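Local coordinates for protein HTH-type transcriptional activator ampR (Citrobacter freundii, PDB 3KOS) that regulates transcription of the AmpC beta-lactamase gene as a DNA-binding regulator of the LysR family, this chain being its effector-binding domain, at residues Ser93-Gln96 / Asp100-Lys103; Phe104-Ser109 / Asp113-Trp118. All blocks are in the same frame, centred on the assembly; numbering follows the deposited sequence.

How the contacts relate
Contact 1 and contact 2 follow one another along the chain in the LysR effector-binding domain, their centres about 14 Å apart. Contact 1 folds the loop between helix 89-92 and strand 106-109 back on itself at the margin of the domain, where a lysine and an aspartate grip main-chain atoms. Contact 2 is buried and joins strand 106-109 to the helix that follows it, through a glutamate–serine pair and a tryptophan. The two meet largely through apolar groups: Ile101 of contact 1 packs by CG2 on Leu106 CD2 (3.5 Å) and by CD1 on Trp118, while the Gln94 amide oxygen and Ile95 touch the Phe104 ring.

Contact 1 (Ser93-Gln96 / Asp100-Lys103); sequences SQIQ and DILK
Asp100 turns CG anti to its own carbonyl carbon (chi1 -72°), which swings the carboxylate onto Gln96, and the long arm of Lys103, fully extended beyond CG, runs alongside to reach Gln94. Asp100 OD2 accepts the backbone N of Gln96 at 2.9 Å in a fairly straight bond (161°), using the anti lone pair that faces away from OD1. The same oxygen also takes the backbone N of Thr97, so two successive amides of the loop are gripped by one carboxylate oxygen. Lys103 NZ donates to the carbonyl oxygen of Gln94 at 2.8 Å, arriving in the carbonyl plane on a lone pair. Its CE lies 3.6 Å from that oxygen, so the end of the methylene chain flanks the carbonyl as well. Together the two side chains tie down main-chain atoms on both sides of Ile95.

Between these polar grips Asp100 CB rests on the backbone, 3.7 Å from Ile95 CA, and the Ile95 side chain passes that of Asp100 running the other way, its CG2 4.1 Å from Asp100 CB. The Gln96 side chain bends at chi2 (83°) back over its own segment, where NE2 makes a weak bond to Ser93 O. On the inner side, Ile95 CG2 approaches Ile101 CG1 at 4.3 Å, a loose apolar contact.

The segments thus close the effector-domain loop between helix 89-92, to whose Thr90 carbonyl both Ser93 OG and Gln94 NE2 bond, and strand 106-109. Inward, Ile95 packs on Phe173, while Ile101 lies against Trp115 and Met119 of helix 114-121.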
loop_
_atom_site.group_PDB
_atom_site.type_symbol
_atom_site.label_atom_id
_atom_site.label_comp_id
_atom_site.label_asym_id
_atom_site.label_seq_id
_atom_site.Cartn_x
_atom_site.Cartn_y
_atom_site.Cartn_z
ATOM N N SER A 93 -22.625 -0.976 11.792
ATOM C CA SER A 93 -23.986 -1.251 12.239
ATOM C C SER A 93 -23.995 -1.808 13.661
ATOM O O SER A 93 -25.033 -1.831 14.318
ATOM C CB SER A 93 -24.684 -2.219 11.283
ATOM O OG SER A 93 -24.180 -3.535 11.432
ATOM N N GLN A 94 -22.833 -2.256 14.129
ATOM C CA GLN A 94 -22.710 -2.856 15.451
ATOM C C GLN A 94 -21.952 -1.939 16.406
ATOM O O GLN A 94 -21.575 -2.340 17.504
ATOM C CB GLN A 94 -21.999 -4.200 15.350
ATOM C CG GLN A 94 -22.730 -5.213 14.479
ATOM C CD GLN A 94 -21.819 -6.318 13.980
ATOM O OE1 GLN A 94 -21.434 -7.214 14.734
ATOM N NE2 GLN A 94 -21.472 -6.262 12.696
ATOM N N ILE A 95 -21.721 -0.708 15.967
ATOM C CA ILE A 95 -20.955 0.256 16.747
ATOM C C ILE A 95 -21.798 1.493 17.026
ATOM O O ILE A 95 -22.110 2.268 16.121
ATOM C CB ILE A 95 -19.642 0.636 16.024
ATOM C CG1 ILE A 95 -18.731 -0.591 15.945
ATOM C CG2 ILE A 95 -18.946 1.796 16.722
ATOM C CD1 ILE A 95 -17.526 -0.419 15.027
ATOM N N GLN A 96 -22.179 1.658 18.288
ATOM C CA GLN A 96 -22.975 2.808 18.703
ATOM C C GLN A 96 -22.167 3.728 19.611
ATOM O O GLN A 96 -22.353 4.947 19.600
ATOM C CB GLN A 96 -24.263 2.348 19.399
ATOM C CG GLN A 96 -25.319 1.791 18.445
ATOM C CD GLN A 96 -25.097 0.325 18.081
ATOM O OE1 GLN A 96 -24.786 -0.505 18.940
ATOM N NE2 GLN A 96 -25.279 -0.002 16.802
ATOM N N ASP A 100 -17.788 -0.080 21.718
ATOM C CA ASP A 100 -18.242 -1.093 20.768
ATOM C C ASP A 100 -17.170 -1.445 19.734
ATOM O O ASP A 100 -17.211 -2.512 19.129
ATOM C CB ASP A 100 -19.510 -0.624 20.044
ATOM C CG ASP A 100 -20.738 -0.627 20.946
ATOM O OD1 ASP A 100 -20.744 -1.364 21.953
ATOM O OD2 ASP A 100 -21.694 0.110 20.643
ATOM N N ILE A 101 -16.224 -0.537 19.519
ATOM C CA ILE A 101 -15.130 -0.796 18.589
ATOM C C ILE A 101 -14.416 -2.087 18.986
ATOM O O ILE A 101 -13.957 -2.852 18.128
ATOM C CB ILE A 101 -14.142 0.386 18.540
ATOM C CG1 ILE A 101 -14.789 1.572 17.819
ATOM C CG2 ILE A 101 -12.843 -0.019 17.842
ATOM C CD1 ILE A 101 -14.015 2.888 17.924
ATOM N N LEU A 102 -14.358 -2.341 20.291
ATOM C CA LEU A 102 -13.617 -3.478 20.830
ATOM C C LEU A 102 -14.313 -4.828 20.635
ATOM O O LEU A 102 -13.786 -5.874 21.022
ATOM C CB LEU A 102 -13.260 -3.237 22.300
ATOM C CG LEU A 102 -12.421 -1.977 22.499
ATOM C CD1 LEU A 102 -12.154 -1.700 23.967
ATOM C CD2 LEU A 102 -11.110 -2.105 21.727
ATOM N N LYS A 103 -15.488 -4.810 20.021
ATOM C CA LYS A 103 -16.100 -6.051 19.571
ATOM C C LYS A 103 -15.246 -6.658 18.468
ATOM O O LYS A 103 -15.293 -7.862 18.227
ATOM C CB LYS A 103 -17.492 -5.789 19.008
ATOM C CG LYS A 103 -18.541 -5.401 20.024
ATOM C CD LYS A 103 -19.801 -5.003 19.276
ATOM C CE LYS A 103 -20.912 -4.587 20.207
ATOM N NZ LYS A 103 -22.122 -4.245 19.411
#

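Contact 2 (Phe104-Ser109 / Asp113-Trp118); sequences FPLLRS and DEWALW
Glu114 and Ser109 form a two-point polar contact: Ser109 OG donates to Glu114 OE2 at 2.6 Å, and the backbone N of Ser109 donates to Glu114 OE1 at 3.0 Å. The hydrogen bond from the Ser109 N-H is nearly straight (164°) and meets OE1 on its syn side, somewhat out of the carboxylate plane, whereas the hydroxyl comes from farther above that plane at OE2. An extended chain beyond CG carries the Glu114 carboxylate from the first turn of the helix across to Ser109, and having both oxygens engaged restricts its rotation. Ser109 OG in turn accepts the backbone N of Arg111, and the nearest atoms of the Ser109 side chain and a bound MES molecule, probably from the crystallisation liquor, are about 3 Å apart.

One residue along the helix, Trp115 NE1 donates to Leu107 O at 3.0 Å. The oxygen lies close to the indole plane, but the N-H comes in well above the carbonyl plane. Strand 106-109 and helix 114-121 are the first two elements of a beta-alpha-beta unit completed by the parallel strand 133-136, within the periplasmic-binding-protein-like fold of LysR effector domains. The axes of strand 106-109 and helix segment 114-118 are 9.6 Å apart at closest approach, with 109° between their directions.

Between strand and helix, Leu106 lies over one face of the Trp115 indole. Its CD2 sits 3.9 Å from the centroid of the six-membered ring of Trp115, a CH-pi contact, while CD1 and CB reach the five-membered ring. Arg108 CB meets Trp115 CD1 obliquely and approaches Glu114 OE1, but its guanidinium leads away, NH1 bonding to Ser109 O. Farther out, Trp115 packs on Ile154 and Pro85 of neighbouring strands.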
loop_
_atom_site.group_PDB
_atom_site.type_symbol
_atom_site.label_atom_id
_atom_site.label_comp_id
_atom_site.label_asym_id
_atom_site.label_seq_id
_atom_site.Cartn_x
_atom_site.Cartn_y
_atom_site.Cartn_z
ATOM N N PHE A 104 -14.463 -5.813 17.800
ATOM C CA PHE A 104 -13.731 -6.226 16.602
ATOM C C PHE A 104 -12.217 -6.115 16.763
ATOM O O PHE A 104 -11.733 -5.444 17.674
ATOM C CB PHE A 104 -14.209 -5.405 15.406
ATOM C CG PHE A 104 -15.698 -5.411 15.245
ATOM C CD1 PHE A 104 -16.340 -6.512 14.713
ATOM C CD2 PHE A 104 -16.456 -4.335 15.658
ATOM C CE1 PHE A 104 -17.714 -6.532 14.579
ATOM C CE2 PHE A 104 -17.833 -4.349 15.523
ATOM C CZ PHE A 104 -18.459 -5.451 14.986
ATOM N N PRO A 105 -11.460 -6.796 15.889
ATOM C CA PRO A 105 -10.005 -6.634 15.923
ATOM C C PRO A 105 -9.654 -5.205 15.536
ATOM O O PRO A 105 -10.457 -4.542 14.891
ATOM C CB PRO A 105 -9.516 -7.604 14.840
ATOM C CG PRO A 105 -10.619 -8.602 14.697
ATOM C CD PRO A 105 -11.881 -7.828 14.923
ATOM N N LEU A 106 -8.476 -4.745 15.932
ATOM C CA LEU A 106 -8.061 -3.388 15.632
ATOM C C LEU A 106 -6.992 -3.395 14.552
ATOM O O LEU A 106 -6.144 -4.279 14.512
ATOM C CB LEU A 106 -7.549 -2.694 16.894
ATOM C CG LEU A 106 -8.566 -2.562 18.042
ATOM C CD1 LEU A 106 -7.903 -1.983 19.282
ATOM C CD2 LEU A 106 -9.752 -1.702 17.615
ATOM N N LEU A 107 -7.045 -2.405 13.672
ATOM C CA LEU A 107 -6.033 -2.233 12.642
ATOM C C LEU A 107 -5.318 -0.931 12.949
ATOM O O LEU A 107 -5.967 0.085 13.216
ATOM C CB LEU A 107 -6.684 -2.130 11.251
ATOM C CG LEU A 107 -7.782 -3.162 10.947
ATOM C CD1 LEU A 107 -8.353 -2.973 9.545
ATOM C CD2 LEU A 107 -7.293 -4.587 11.122
ATOM N N ARG A 108 -3.991 -0.960 12.916
ATOM C CA ARG A 108 -3.206 0.242 13.184
ATOM C C ARG A 108 -1.925 0.274 12.358
ATOM O O ARG A 108 -1.566 -0.712 11.714
ATOM C CB ARG A 108 -2.868 0.346 14.669
ATOM C CG ARG A 108 -1.954 -0.748 15.183
ATOM C CD ARG A 108 -1.350 -0.324 16.514
ATOM N NE ARG A 108 -0.595 -1.385 17.168
ATOM C CZ ARG A 108 0.680 -1.669 16.921
ATOM N NH1 ARG A 108 1.360 -0.991 16.013
ATOM N NH2 ARG A 108 1.275 -2.647 17.585
ATOM N N SER A 109 -1.254 1.424 12.360
ATOM C CA SER A 109 0.036 1.553 11.697
ATOM C C SER A 109 1.129 1.043 12.626
ATOM O O SER A 109 0.842 0.530 13.707
ATOM C CB SER A 109 0.320 3.018 11.372
ATOM O OG SER A 109 0.760 3.683 12.549
ATOM N N ASP A 113 0.745 3.176 19.807
ATOM C CA ASP A 113 -0.224 3.722 20.752
ATOM C C ASP A 113 -1.377 4.508 20.117
ATOM O O ASP A 113 -2.081 5.235 20.816
ATOM C CB ASP A 113 0.485 4.575 21.813
ATOM C CG ASP A 113 1.228 5.762 21.212
ATOM O OD1 ASP A 113 1.192 5.931 19.975
ATOM O OD2 ASP A 113 1.849 6.528 21.982
ATOM N N GLU A 114 -1.574 4.372 18.809
ATOM C CA GLU A 114 -2.655 5.105 18.140
ATOM C C GLU A 114 -4.022 4.841 18.777
ATOM O O GLU A 114 -4.798 5.771 19.025
ATOM C CB GLU A 114 -2.708 4.750 16.653
ATOM C CG GLU A 114 -1.544 5.302 15.849
ATOM C CD GLU A 114 -1.516 4.765 14.430
ATOM O OE1 GLU A 114 -2.087 3.682 14.184
ATOM O OE2 GLU A 114 -0.913 5.426 13.564
ATOM N N TRP A 115 -4.326 3.572 19.024
ATOM C CA TRP A 115 -5.612 3.223 19.623
ATOM C C TRP A 115 -5.700 3.658 21.086
ATOM O O TRP A 115 -6.732 4.154 21.525
ATOM C CB TRP A 115 -5.918 1.729 19.454
ATOM C CG TRP A 115 -6.516 1.453 18.111
ATOM C CD1 TRP A 115 -5.925 0.811 17.057
ATOM C CD2 TRP A 115 -7.816 1.855 17.664
ATOM N NE1 TRP A 115 -6.790 0.784 15.980
ATOM C CE2 TRP A 115 -7.956 1.416 16.331
ATOM C CE3 TRP A 115 -8.872 2.548 18.262
ATOM C CZ2 TRP A 115 -9.118 1.636 15.591
ATOM C CZ3 TRP A 115 -10.027 2.767 17.533
ATOM C CH2 TRP A 115 -10.141 2.312 16.205
ATOM N N ALA A 116 -4.611 3.489 21.829
ATOM C CA ALA A 116 -4.572 3.951 23.210
ATOM C C ALA A 116 -4.869 5.449 23.257
ATOM O O ALA A 116 -5.644 5.911 24.093
ATOM C CB ALA A 116 -3.215 3.654 23.836
ATOM N N LEU A 117 -4.271 6.200 22.342
ATOM C CA LEU A 117 -4.444 7.648 22.325
ATOM C C LEU A 117 -5.851 8.066 21.916
ATOM O O LEU A 117 -6.421 8.974 22.514
ATOM C CB LEU A 117 -3.392 8.318 21.439
ATOM C CG LEU A 117 -1.963 8.157 21.973
ATOM C CD1 LEU A 117 -0.924 8.531 20.929
ATOM C CD2 LEU A 117 -1.767 8.976 23.251
ATOM N N TRP A 118 -6.426 7.419 20.904
ATOM C CA TRP A 118 -7.787 7.782 20.511
ATOM C C TRP A 118 -8.796 7.467 21.616
ATOM O O TRP A 118 -9.648 8.297 21.944
ATOM C CB TRP A 118 -8.210 7.118 19.189
ATOM C CG TRP A 118 -9.478 7.686 18.665
ATOM C CD1 TRP A 118 -9.619 8.801 17.882
ATOM C CD2 TRP A 118 -10.795 7.198 18.907
ATOM N NE1 TRP A 118 -10.943 9.027 17.616
ATOM C CE2 TRP A 118 -11.689 8.060 18.240
ATOM C CE3 TRP A 118 -11.311 6.110 19.622
ATOM C CZ2 TRP A 118 -13.065 7.866 18.267
ATOM C CZ3 TRP A 118 -12.678 5.923 19.648
ATOM C CH2 TRP A 118 -13.537 6.794 18.977
#